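Local coordinates for protein beta-L-arabinobiosidase (Bacteroides thetaiotaomicron, PDB 5MQR) that probably hydrolyses arabinose-containing glycosidic linkages in complex plant pectin, serving pectin breakdown by a gut bacterium, at residues Y126-G131 / L145-H150; R541-Y546 / R555-P560; M692-V697 / R1014-S1019. All blocks are in the same frame, centred on the assembly; numbering follows the deposited sequence.

Interaction 1: residues Y126-G131 / L145-H150; sequences YKVPDG and LIAIMH. With EDO (1,2-ethanediol), chain H.
Tyr126 and Ala147, with Val128 and Leu145, join the two segments in an isolated beta bridge centred on Lys127 and Ile146. It lies in the connection between two four-stranded antiparallel sheets, consistent with successive blades of the N-terminal beta propeller. Ala147 N donates to Tyr126 O at 2.8 Å, almost straight at 170°, whereas Val128 N reaches Leu145 O at 2.9 Å along a more bent path of 143°. Val128 has CG1 anti to its backbone N (chi1 179°), which leaves CG2 beside that N and against Ala147; this methyl rests 3.9 Å from Ala147 CB and also meets the branched end of Leu145, and the short alanine side chain lets it come this close. One water joins Tyr126 N to Ala147 O, and a second gathers Val128 O, Asp130 OD1 and Leu145 N. Further out, Tyr126 OH is held by Asp216 N and its ring meets Tyr169. Along strand 148-157, the His150 ring is held at ND1 by Glu248; with an alanine in its place, Glu248 would probably lose its imidazole partner and the ethanediol, a likely crystallisation additive, its donor. At the ring's other nitrogen, His150 NE2 donates edge-on to ethanediol O1 at 3.1 Å.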
loop_
_atom_site.group_PDB
_atom_site.type_symbol
_atom_site.label_atom_id
_atom_site.label_comp_id
_atom_site.label_asym_id
_atom_site.label_seq_id
_atom_site.Cartn_x
_atom_site.Cartn_y
_atom_site.Cartn_z
ATOM N N TYR A 126 -35.711 29.670 -20.897
ATOM C CA TYR A 126 -35.486 30.952 -21.566
ATOM C C TYR A 126 -36.184 30.950 -22.914
ATOM O O TYR A 126 -36.109 29.981 -23.648
ATOM C CB TYR A 126 -33.985 31.163 -21.749
ATOM C CG TYR A 126 -33.571 32.520 -22.280
ATOM C CD1 TYR A 126 -33.661 32.820 -23.655
ATOM C CD2 TYR A 126 -33.059 33.511 -21.416
ATOM C CE1 TYR A 126 -33.289 34.070 -24.146
ATOM C CE2 TYR A 126 -32.672 34.760 -21.905
ATOM C CZ TYR A 126 -32.796 35.038 -23.268
ATOM O OH TYR A 126 -32.410 36.249 -23.764
ATOM N N LYS A 127 -36.844 32.053 -23.242
ATOM C CA LYS A 127 -37.548 32.194 -24.520
ATOM C C LYS A 127 -36.620 32.498 -25.664
ATOM O O LYS A 127 -35.966 33.520 -25.660
ATOM C CB LYS A 127 -38.592 33.310 -24.443
ATOM C CG LYS A 127 -39.886 32.831 -23.820
ATOM C CD LYS A 127 -40.742 33.935 -23.171
ATOM C CE LYS A 127 -41.260 33.455 -21.798
ATOM N NZ LYS A 127 -42.589 34.035 -21.446
ATOM N N VAL A 128 -36.585 31.610 -26.650
ATOM C CA VAL A 128 -35.946 31.906 -27.933
ATOM C C VAL A 128 -36.817 32.987 -28.576
ATOM O O VAL A 128 -38.045 32.835 -28.577
ATOM C CB VAL A 128 -35.902 30.676 -28.860
ATOM C CG1 VAL A 128 -35.247 31.027 -30.192
ATOM C CG2 VAL A 128 -35.177 29.523 -28.186
ATOM N N PRO A 129 -36.222 34.093 -29.082
ATOM C CA PRO A 129 -37.126 35.111 -29.640
ATOM C C PRO A 129 -37.920 34.587 -30.859
ATOM O O PRO A 129 -37.355 33.891 -31.715
ATOM C CB PRO A 129 -36.194 36.281 -30.028
ATOM C CG PRO A 129 -34.844 35.942 -29.547
ATOM C CD PRO A 129 -34.806 34.486 -29.189
ATOM N N ASP A 130 -39.222 34.881 -30.880
ATOM C CA ASP A 130 -40.083 34.602 -32.030
ATOM C C ASP A 130 -39.437 35.194 -33.291
ATOM O O ASP A 130 -39.089 36.379 -33.298
ATOM C CB ASP A 130 -41.481 35.226 -31.819
ATOM C CG ASP A 130 -42.382 34.424 -30.852
ATOM O OD1 ASP A 130 -41.988 33.370 -30.309
ATOM O OD2 ASP A 130 -43.528 34.864 -30.628
ATOM N N GLY A 131 -39.250 34.374 -34.325
ATOM C CA GLY A 131 -38.650 34.813 -35.585
ATOM C C GLY A 131 -37.205 34.402 -35.789
ATOM O O GLY A 131 -36.621 34.689 -36.835
ATOM N N LEU A 145 -41.063 29.123 -28.530
ATOM C CA LEU A 145 -40.017 28.135 -28.344
ATOM C C LEU A 145 -39.116 28.464 -27.143
ATOM O O LEU A 145 -38.631 29.592 -26.992
ATOM C CB LEU A 145 -39.163 28.041 -29.616
ATOM C CG LEU A 145 -38.076 26.971 -29.649
ATOM C CD1 LEU A 145 -38.710 25.584 -29.624
ATOM C CD2 LEU A 145 -37.178 27.166 -30.864
ATOM N N ILE A 146 -38.884 27.449 -26.314
ATOM C CA ILE A 146 -38.001 27.540 -25.175
ATOM C C ILE A 146 -36.605 27.045 -25.604
ATOM O O ILE A 146 -36.481 26.073 -26.352
ATOM C CB ILE A 146 -38.559 26.685 -24.007
ATOM C CG1 ILE A 146 -39.928 27.226 -23.522
ATOM C CG2 ILE A 146 -37.544 26.541 -22.866
ATOM C CD1 ILE A 146 -39.932 28.664 -23.023
ATOM N N ALA A 147 -35.562 27.709 -25.114
ATOM C CA ALA A 147 -34.184 27.345 -25.449
ATOM C C ALA A 147 -33.763 26.038 -24.803
ATOM O O ALA A 147 -34.414 25.550 -23.876
ATOM C CB ALA A 147 -33.231 28.453 -25.021
ATOM N N ILE A 148 -32.653 25.500 -25.293
ATOM C CA ILE A 148 -32.003 24.338 -24.727
ATOM C C ILE A 148 -30.749 24.818 -24.017
ATOM O O ILE A 148 -29.990 25.606 -24.563
ATOM C CB ILE A 148 -31.618 23.302 -25.811
ATOM C CG1 ILE A 148 -32.859 22.839 -26.598
ATOM C CG2 ILE A 148 -30.882 22.102 -25.206
ATOM C CD1 ILE A 148 -33.938 22.145 -25.785
HETATM N N MSE A 149 -30.536 24.314 -22.801
HETATM C CA MSE A 149 -29.351 24.622 -22.011
HETATM C C MSE A 149 -28.323 23.570 -22.284
HETATM O O MSE A 149 -28.651 22.406 -22.520
HETATM C CB MSE A 149 -29.623 24.752 -20.491
HETATM C CG MSE A 149 -30.586 25.912 -20.243
HETATM SE SE MSE A 149 -30.396 26.706 -18.456
HETATM C CE MSE A 149 -28.737 27.735 -18.810
ATOM N N HIS A 150 -27.065 24.005 -22.274
ATOM C CA HIS A 150 -25.924 23.139 -22.479
ATOM C C HIS A 150 -24.666 23.870 -22.026
ATOM O O HIS A 150 -24.387 24.954 -22.537
ATOM C CB HIS A 150 -25.772 22.766 -23.952
ATOM C CG HIS A 150 -24.743 21.705 -24.172
ATOM N ND1 HIS A 150 -23.425 21.992 -24.459
ATOM C CD2 HIS A 150 -24.822 20.358 -24.065
ATOM C CE1 HIS A 150 -22.748 20.864 -24.564
ATOM N NE2 HIS A 150 -23.576 19.858 -24.339
HETATM C C1 EDO H . -23.298 17.156 -26.490
HETATM O O1 EDO H . -23.697 16.909 -25.121
HETATM C C2 EDO H . -22.580 15.950 -27.114
HETATM O O2 EDO H . -21.571 16.312 -28.062
HETATM O O HOH W 1 -34.429 27.161 -21.702
HETATM O O HOH W 2 -40.097 31.530 -29.963
#

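Interaction 2: residues R541-Y546 / R555-P560; sequences RNIQVY and RMFYAP
Arg541 and Asn542 face Arg555 to Phe557 at the open end of a beta hairpin, where the regular antiparallel ladder ends. Among the backbone bonds, Ile543 and Arg555 form a hydrogen-bonded pair: Ile543 N donates to Arg555 O at 3.0 Å, and Arg555 N answers to Ile543 O at 3.1 Å. Asn542 and Met556 are the neighbouring non-hydrogen-bonded pair. Beyond it Phe557 N still reaches Arg541 O at 2.9 Å, but from well above the carbonyl plane. Aromatic contact follows: Arg541 CA stands 4.1 Å from the Phe557 ring centroid, 15° off its normal, a CH-pi contact that uses the flat ring to cover backbone. Apolar packing adds Ile543 CB, 4.3 Å from Phe557 CE1. Met556, present as selenomethionine, folds its twice-bent chain back and rests its methyl CE on one face of the Arg541 guanidinium, 3.4 Å from NH2. The long arginine chain, kinked at chi3 (55°), also brings NH1 to a water that bonds Phe557 O. On the other side of strand 542-547 runs strand 530-537, and Arg541 and Asn542 both face its Ser537, a G1 beta bulge; Phe557 rests on its Leu536 and on Cys499 of strand 498-504, and Ile543 touches Leu536 and also Met512 of strand 509-513.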
loop_
_atom_site.group_PDB
_atom_site.type_symbol
_atom_site.label_atom_id
_atom_site.label_comp_id
_atom_site.label_asym_id
_atom_site.label_seq_id
_atom_site.Cartn_x
_atom_site.Cartn_y
_atom_site.Cartn_z
ATOM N N ARG A 541 -12.022 -26.285 -3.155
ATOM C CA ARG A 541 -13.131 -25.792 -3.978
ATOM C C ARG A 541 -14.475 -25.953 -3.265
ATOM O O ARG A 541 -15.447 -26.368 -3.893
ATOM C CB ARG A 541 -13.121 -26.490 -5.374
ATOM C CG ARG A 541 -13.918 -25.807 -6.498
ATOM C CD ARG A 541 -13.538 -26.347 -7.886
ATOM N NE ARG A 541 -13.695 -27.798 -7.948
ATOM C CZ ARG A 541 -14.829 -28.456 -8.199
ATOM N NH1 ARG A 541 -15.972 -27.823 -8.468
ATOM N NH2 ARG A 541 -14.816 -29.781 -8.179
ATOM N N ASN A 542 -14.527 -25.666 -1.962
ATOM C CA ASN A 542 -15.775 -25.779 -1.207
ATOM C C ASN A 542 -16.010 -24.722 -0.150
ATOM O O ASN A 542 -15.092 -24.048 0.275
ATOM C CB ASN A 542 -15.955 -27.158 -0.607
ATOM C CG ASN A 542 -14.863 -27.541 0.352
ATOM O OD1 ASN A 542 -14.320 -26.728 1.081
ATOM N ND2 ASN A 542 -14.556 -28.809 0.371
ATOM N N ILE A 543 -17.276 -24.605 0.224
ATOM C CA ILE A 543 -17.769 -23.664 1.194
ATOM C C ILE A 543 -18.616 -24.454 2.218
ATOM O O ILE A 543 -19.463 -25.268 1.835
ATOM C CB ILE A 543 -18.557 -22.507 0.513
ATOM C CG1 ILE A 543 -19.245 -21.602 1.548
ATOM C CG2 ILE A 543 -19.555 -23.029 -0.518
ATOM C CD1 ILE A 543 -19.690 -20.231 1.025
ATOM N N GLN A 544 -18.347 -24.221 3.501
ATOM C CA GLN A 544 -19.147 -24.713 4.611
ATOM C C GLN A 544 -19.740 -23.523 5.338
ATOM O O GLN A 544 -19.038 -22.538 5.588
ATOM C CB GLN A 544 -18.285 -25.474 5.584
ATOM C CG GLN A 544 -17.774 -26.767 5.009
ATOM C CD GLN A 544 -16.745 -27.411 5.901
ATOM O OE1 GLN A 544 -17.066 -28.340 6.662
ATOM N NE2 GLN A 544 -15.501 -26.913 5.833
ATOM N N VAL A 545 -21.016 -23.608 5.675
ATOM C CA VAL A 545 -21.717 -22.499 6.293
ATOM C C VAL A 545 -22.228 -22.958 7.652
ATOM O O VAL A 545 -22.772 -24.062 7.790
ATOM C CB VAL A 545 -22.855 -21.977 5.398
ATOM C CG1 VAL A 545 -23.709 -20.961 6.124
ATOM C CG2 VAL A 545 -22.256 -21.334 4.156
ATOM N N TYR A 546 -21.999 -22.120 8.653
ATOM C CA TYR A 546 -22.466 -22.389 9.996
ATOM C C TYR A 546 -23.414 -21.275 10.397
ATOM O O TYR A 546 -23.189 -20.102 10.084
ATOM C CB TYR A 546 -21.295 -22.449 10.979
ATOM C CG TYR A 546 -20.277 -23.548 10.698
ATOM C CD1 TYR A 546 -19.258 -23.375 9.760
ATOM C CD2 TYR A 546 -20.331 -24.762 11.390
ATOM C CE1 TYR A 546 -18.329 -24.391 9.513
ATOM C CE2 TYR A 546 -19.405 -25.768 11.164
ATOM C CZ TYR A 546 -18.419 -25.585 10.221
ATOM O OH TYR A 546 -17.537 -26.612 10.013
ATOM N N ARG A 555 -21.123 -27.265 0.138
ATOM C CA ARG A 555 -21.217 -27.373 -1.313
ATOM C C ARG A 555 -19.897 -27.068 -1.951
ATOM O O ARG A 555 -19.079 -26.382 -1.387
ATOM C CB ARG A 555 -22.269 -26.397 -1.872
ATOM C CG ARG A 555 -23.711 -26.882 -1.881
ATOM C CD ARG A 555 -23.880 -28.191 -2.647
ATOM N NE ARG A 555 -25.266 -28.643 -2.706
ATOM C CZ ARG A 555 -25.927 -29.275 -1.726
ATOM N NH1 ARG A 555 -25.356 -29.522 -0.550
ATOM N NH2 ARG A 555 -27.195 -29.645 -1.921
HETATM N N MSE A 556 -19.724 -27.531 -3.167
HETATM C CA MSE A 556 -18.598 -27.120 -3.981
HETATM C C MSE A 556 -18.872 -25.687 -4.416
HETATM O O MSE A 556 -20.013 -25.231 -4.460
HETATM C CB MSE A 556 -18.429 -28.064 -5.176
HETATM C CG MSE A 556 -18.364 -29.556 -4.822
HETATM SE SE MSE A 556 -16.848 -29.945 -3.645
HETATM C CE MSE A 556 -15.336 -29.578 -4.814
ATOM N N PHE A 557 -17.817 -24.947 -4.706
ATOM C CA PHE A 557 -17.969 -23.683 -5.403
ATOM C C PHE A 557 -18.731 -23.920 -6.721
ATOM O O PHE A 557 -18.461 -24.902 -7.418
ATOM C CB PHE A 557 -16.618 -23.099 -5.806
ATOM C CG PHE A 557 -15.762 -22.594 -4.677
ATOM C CD1 PHE A 557 -16.215 -22.510 -3.347
ATOM C CD2 PHE A 557 -14.462 -22.156 -4.973
ATOM C CE1 PHE A 557 -15.386 -22.028 -2.348
ATOM C CE2 PHE A 557 -13.637 -21.662 -3.972
ATOM C CZ PHE A 557 -14.098 -21.603 -2.656
ATOM N N TYR A 558 -19.657 -23.020 -7.067
ATOM C CA TYR A 558 -20.278 -23.095 -8.380
ATOM C C TYR A 558 -19.404 -22.497 -9.496
ATOM O O TYR A 558 -19.644 -22.786 -10.656
ATOM C CB TYR A 558 -21.713 -22.557 -8.377
ATOM C CG TYR A 558 -21.933 -21.064 -8.340
ATOM C CD1 TYR A 558 -21.950 -20.308 -9.516
ATOM C CD2 TYR A 558 -22.239 -20.421 -7.148
ATOM C CE1 TYR A 558 -22.219 -18.960 -9.493
ATOM C CE2 TYR A 558 -22.520 -19.068 -7.113
ATOM C CZ TYR A 558 -22.511 -18.345 -8.287
ATOM O OH TYR A 558 -22.807 -17.014 -8.246
ATOM N N ALA A 559 -18.371 -21.728 -9.116
ATOM C CA ALA A 559 -17.335 -21.273 -10.029
ATOM C C ALA A 559 -15.993 -21.319 -9.321
ATOM O O ALA A 559 -15.889 -20.891 -8.180
ATOM C CB ALA A 559 -17.612 -19.846 -10.506
ATOM N N PRO A 560 -14.952 -21.823 -9.998
ATOM C CA PRO A 560 -13.645 -21.847 -9.380
ATOM C C PRO A 560 -12.971 -20.469 -9.400
ATOM O O PRO A 560 -13.196 -19.671 -10.311
ATOM C CB PRO A 560 -12.892 -22.871 -10.234
ATOM C CG PRO A 560 -13.511 -22.752 -11.579
ATOM C CD PRO A 560 -14.957 -22.528 -11.296
HETATM O O HOH W 3 -16.505 -25.143 -9.232
#

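Interaction 3: residues M692-V697 / R1014-S1019; sequences MTEFLV and RYYNHS
The Phe695 ring receives Tyr1016 on one face: Tyr1016 CE1 sits over its centre, 3.4 Å from Phe695 CZ, in an edge-to-face pair whose planes meet at 56° and whose centroids are 4.5 Å apart. Tyr1016 in turn holds its OH over one face of the His1018 ring, while Glu694 OE1 lies at that imidazole's edge, 3.5 Å from His1018 CD2. Leu696 CD1 touches the edge of Tyr1015 at CD2. The Glu694 side chain, with CG anti to its own N (chi1 177°) and extended beyond, runs alongside Tyr1016 and sets its carboxylate nearly perpendicular to the phenol ring; OE2 comes 2.6 Å from Tyr1016 OH in a hydrogen bond that is weak and not settled. Glutamate suits this place because its length lets OE2 reach the phenol while OE1 lies by the imidazole's CD2. Asparagine suits position 1017 through its side-chain amide: Asn1017 ND2 reaches Thr693 O at 2.9 Å, close to the line of the carbonyl. Separately, the main-chain Asn1017 N bonds Glu694 O at 3.1 Å. Both loops are buried in the helical part of the protein, consistent with the alpha/alpha barrel of six-hairpin glycosidases. Helix 666-680 supports them through Leu679, which touches Met692 and Asn1017, and helix 712-719 contributes His715, bonded to Asn1017 O; segment 1014-1019 leads on to helix 1022-1029.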
loop_
_atom_site.group_PDB
_atom_site.type_symbol
_atom_site.label_atom_id
_atom_site.label_comp_id
_atom_site.label_asym_id
_atom_site.label_seq_id
_atom_site.Cartn_x
_atom_site.Cartn_y
_atom_site.Cartn_z
HETATM N N MSE A 692 21.924 -26.791 14.651
HETATM C CA MSE A 692 22.361 -25.912 13.558
HETATM C C MSE A 692 23.846 -26.059 13.318
HETATM O O MSE A 692 24.678 -25.717 14.178
HETATM C CB MSE A 692 21.981 -24.445 13.770
HETATM C CG MSE A 692 22.489 -23.561 12.642
HETATM SE SE MSE A 692 21.438 -21.897 12.522
HETATM C CE MSE A 692 19.846 -22.507 11.514
ATOM N N THR A 693 24.177 -26.528 12.114
ATOM C CA THR A 693 25.543 -26.685 11.666
ATOM C C THR A 693 26.170 -25.380 11.147
ATOM O O THR A 693 25.474 -24.368 10.917
ATOM C CB THR A 693 25.607 -27.737 10.542
ATOM O OG1 THR A 693 24.668 -27.389 9.523
ATOM C CG2 THR A 693 25.254 -29.134 11.075
ATOM N N GLU A 694 27.495 -25.439 10.990
ATOM C CA GLU A 694 28.332 -24.383 10.420
ATOM C C GLU A 694 28.829 -24.842 9.027
ATOM O O GLU A 694 28.541 -24.172 8.003
ATOM C CB GLU A 694 29.508 -24.078 11.372
ATOM C CG GLU A 694 30.506 -23.043 10.883
ATOM C CD GLU A 694 31.823 -23.035 11.653
ATOM O OE1 GLU A 694 31.862 -22.611 12.820
ATOM O OE2 GLU A 694 32.848 -23.394 11.050
ATOM N N PHE A 695 29.578 -25.961 9.019
ATOM C CA PHE A 695 29.956 -26.692 7.811
ATOM C C PHE A 695 28.909 -27.768 7.587
ATOM O O PHE A 695 28.512 -28.450 8.547
ATOM C CB PHE A 695 31.277 -27.434 7.995
ATOM C CG PHE A 695 32.510 -26.583 7.846
ATOM C CD1 PHE A 695 33.038 -26.327 6.597
ATOM C CD2 PHE A 695 33.175 -26.107 8.957
ATOM C CE1 PHE A 695 34.202 -25.588 6.446
ATOM C CE2 PHE A 695 34.332 -25.361 8.829
ATOM C CZ PHE A 695 34.852 -25.105 7.564
ATOM N N LEU A 696 28.491 -27.962 6.336
ATOM C CA LEU A 696 27.648 -29.123 5.985
ATOM C C LEU A 696 28.478 -30.412 5.981
ATOM O O LEU A 696 28.031 -31.427 6.493
ATOM C CB LEU A 696 26.958 -28.959 4.634
ATOM C CG LEU A 696 25.997 -27.783 4.503
ATOM C CD1 LEU A 696 25.463 -27.750 3.079
ATOM C CD2 LEU A 696 24.846 -27.879 5.483
ATOM N N VAL A 697 29.684 -30.346 5.419
ATOM C CA VAL A 697 30.601 -31.478 5.446
ATOM C C VAL A 697 31.023 -31.848 6.880
ATOM O O VAL A 697 31.025 -31.001 7.783
ATOM C CB VAL A 697 31.870 -31.250 4.579
ATOM C CG1 VAL A 697 31.504 -30.985 3.113
ATOM C CG2 VAL A 697 32.757 -30.157 5.177
ATOM N N ARG A 1014 30.915 -24.561 0.439
ATOM C CA ARG A 1014 29.596 -24.313 -0.130
ATOM C C ARG A 1014 28.561 -24.159 0.964
ATOM O O ARG A 1014 28.477 -25.015 1.844
ATOM C CB ARG A 1014 29.189 -25.437 -1.079
ATOM C CG ARG A 1014 30.016 -25.498 -2.340
ATOM C CD ARG A 1014 29.617 -26.673 -3.206
ATOM N NE ARG A 1014 28.237 -26.539 -3.683
ATOM C CZ ARG A 1014 27.561 -27.495 -4.326
ATOM N NH1 ARG A 1014 28.147 -28.667 -4.601
ATOM N NH2 ARG A 1014 26.301 -27.273 -4.715
ATOM N N TYR A 1015 27.799 -23.069 0.899
ATOM C CA TYR A 1015 26.702 -22.787 1.834
ATOM C C TYR A 1015 27.186 -22.609 3.278
ATOM O O TYR A 1015 26.484 -22.991 4.209
ATOM C CB TYR A 1015 25.612 -23.889 1.768
ATOM C CG TYR A 1015 25.272 -24.318 0.348
ATOM C CD1 TYR A 1015 24.786 -23.396 -0.590
ATOM C CD2 TYR A 1015 25.451 -25.628 -0.063
ATOM C CE1 TYR A 1015 24.502 -23.766 -1.893
ATOM C CE2 TYR A 1015 25.155 -26.008 -1.369
ATOM C CZ TYR A 1015 24.690 -25.070 -2.277
ATOM O OH TYR A 1015 24.405 -25.478 -3.557
ATOM N N TYR A 1016 28.360 -22.008 3.469
ATOM C CA TYR A 1016 28.918 -21.836 4.800
ATOM C C TYR A 1016 28.019 -20.950 5.685
ATOM O O TYR A 1016 27.507 -19.913 5.267
ATOM C CB TYR A 1016 30.327 -21.254 4.685
ATOM C CG TYR A 1016 31.249 -21.460 5.864
ATOM C CD1 TYR A 1016 31.412 -22.731 6.460
ATOM C CD2 TYR A 1016 32.019 -20.406 6.360
ATOM C CE1 TYR A 1016 32.264 -22.908 7.522
ATOM C CE2 TYR A 1016 32.893 -20.603 7.401
ATOM C CZ TYR A 1016 32.997 -21.853 7.989
ATOM O OH TYR A 1016 33.854 -22.044 9.050
ATOM N N ASN A 1017 27.843 -21.380 6.918
ATOM C CA ASN A 1017 26.962 -20.724 7.863
ATOM C C ASN A 1017 27.770 -20.269 9.070
ATOM O O ASN A 1017 27.846 -20.963 10.082
ATOM C CB ASN A 1017 25.845 -21.684 8.272
ATOM C CG ASN A 1017 24.863 -21.045 9.228
ATOM O OD1 ASN A 1017 24.685 -19.809 9.218
ATOM N ND2 ASN A 1017 24.251 -21.861 10.093
ATOM N N HIS A 1018 28.343 -19.082 8.928
ATOM C CA HIS A 1018 29.405 -18.594 9.778
ATOM C C HIS A 1018 29.356 -17.072 9.834
ATOM O O HIS A 1018 30.360 -16.412 10.046
ATOM C CB HIS A 1018 30.708 -19.069 9.122
ATOM C CG HIS A 1018 31.930 -18.955 9.961
ATOM N ND1 HIS A 1018 33.012 -18.201 9.568
ATOM C CD2 HIS A 1018 32.299 -19.576 11.107
ATOM C CE1 HIS A 1018 33.984 -18.327 10.456
ATOM N NE2 HIS A 1018 33.576 -19.149 11.402
ATOM N N SER A 1019 28.165 -16.517 9.686
ATOM C CA SER A 1019 27.989 -15.083 9.517
ATOM C C SER A 1019 26.511 -14.772 9.537
ATOM O O SER A 1019 25.663 -15.669 9.456
ATOM C CB SER A 1019 28.550 -14.604 8.157
ATOM O OG SER A 1019 27.832 -15.191 7.064
HETATM O O HOH W 4 29.320 -25.318 4.396
#

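In the fold
The three contacts follow one another along the chain and belong to separate parts of an elongated protein. Interaction 1 lies in the probable N-terminal propeller, at about 62 Å from interaction 2 and about 90 Å from interaction 3, centre to centre; interactions 1 and 3 fall on opposite sides of the chain's centre. Interaction 2, in the carbohydrate-binding-like region, is about 47 Å from interaction 3, with nearest atoms about 35 Å apart. None touches another. A sodium ion is ligated by Gln44, Glu494 and Asn495, residues from the regions holding interactions 1 and 2, and so probably lies where these meet. In interaction 3, the Phe695 side chain is about 6 Å from a bound buffer molecule.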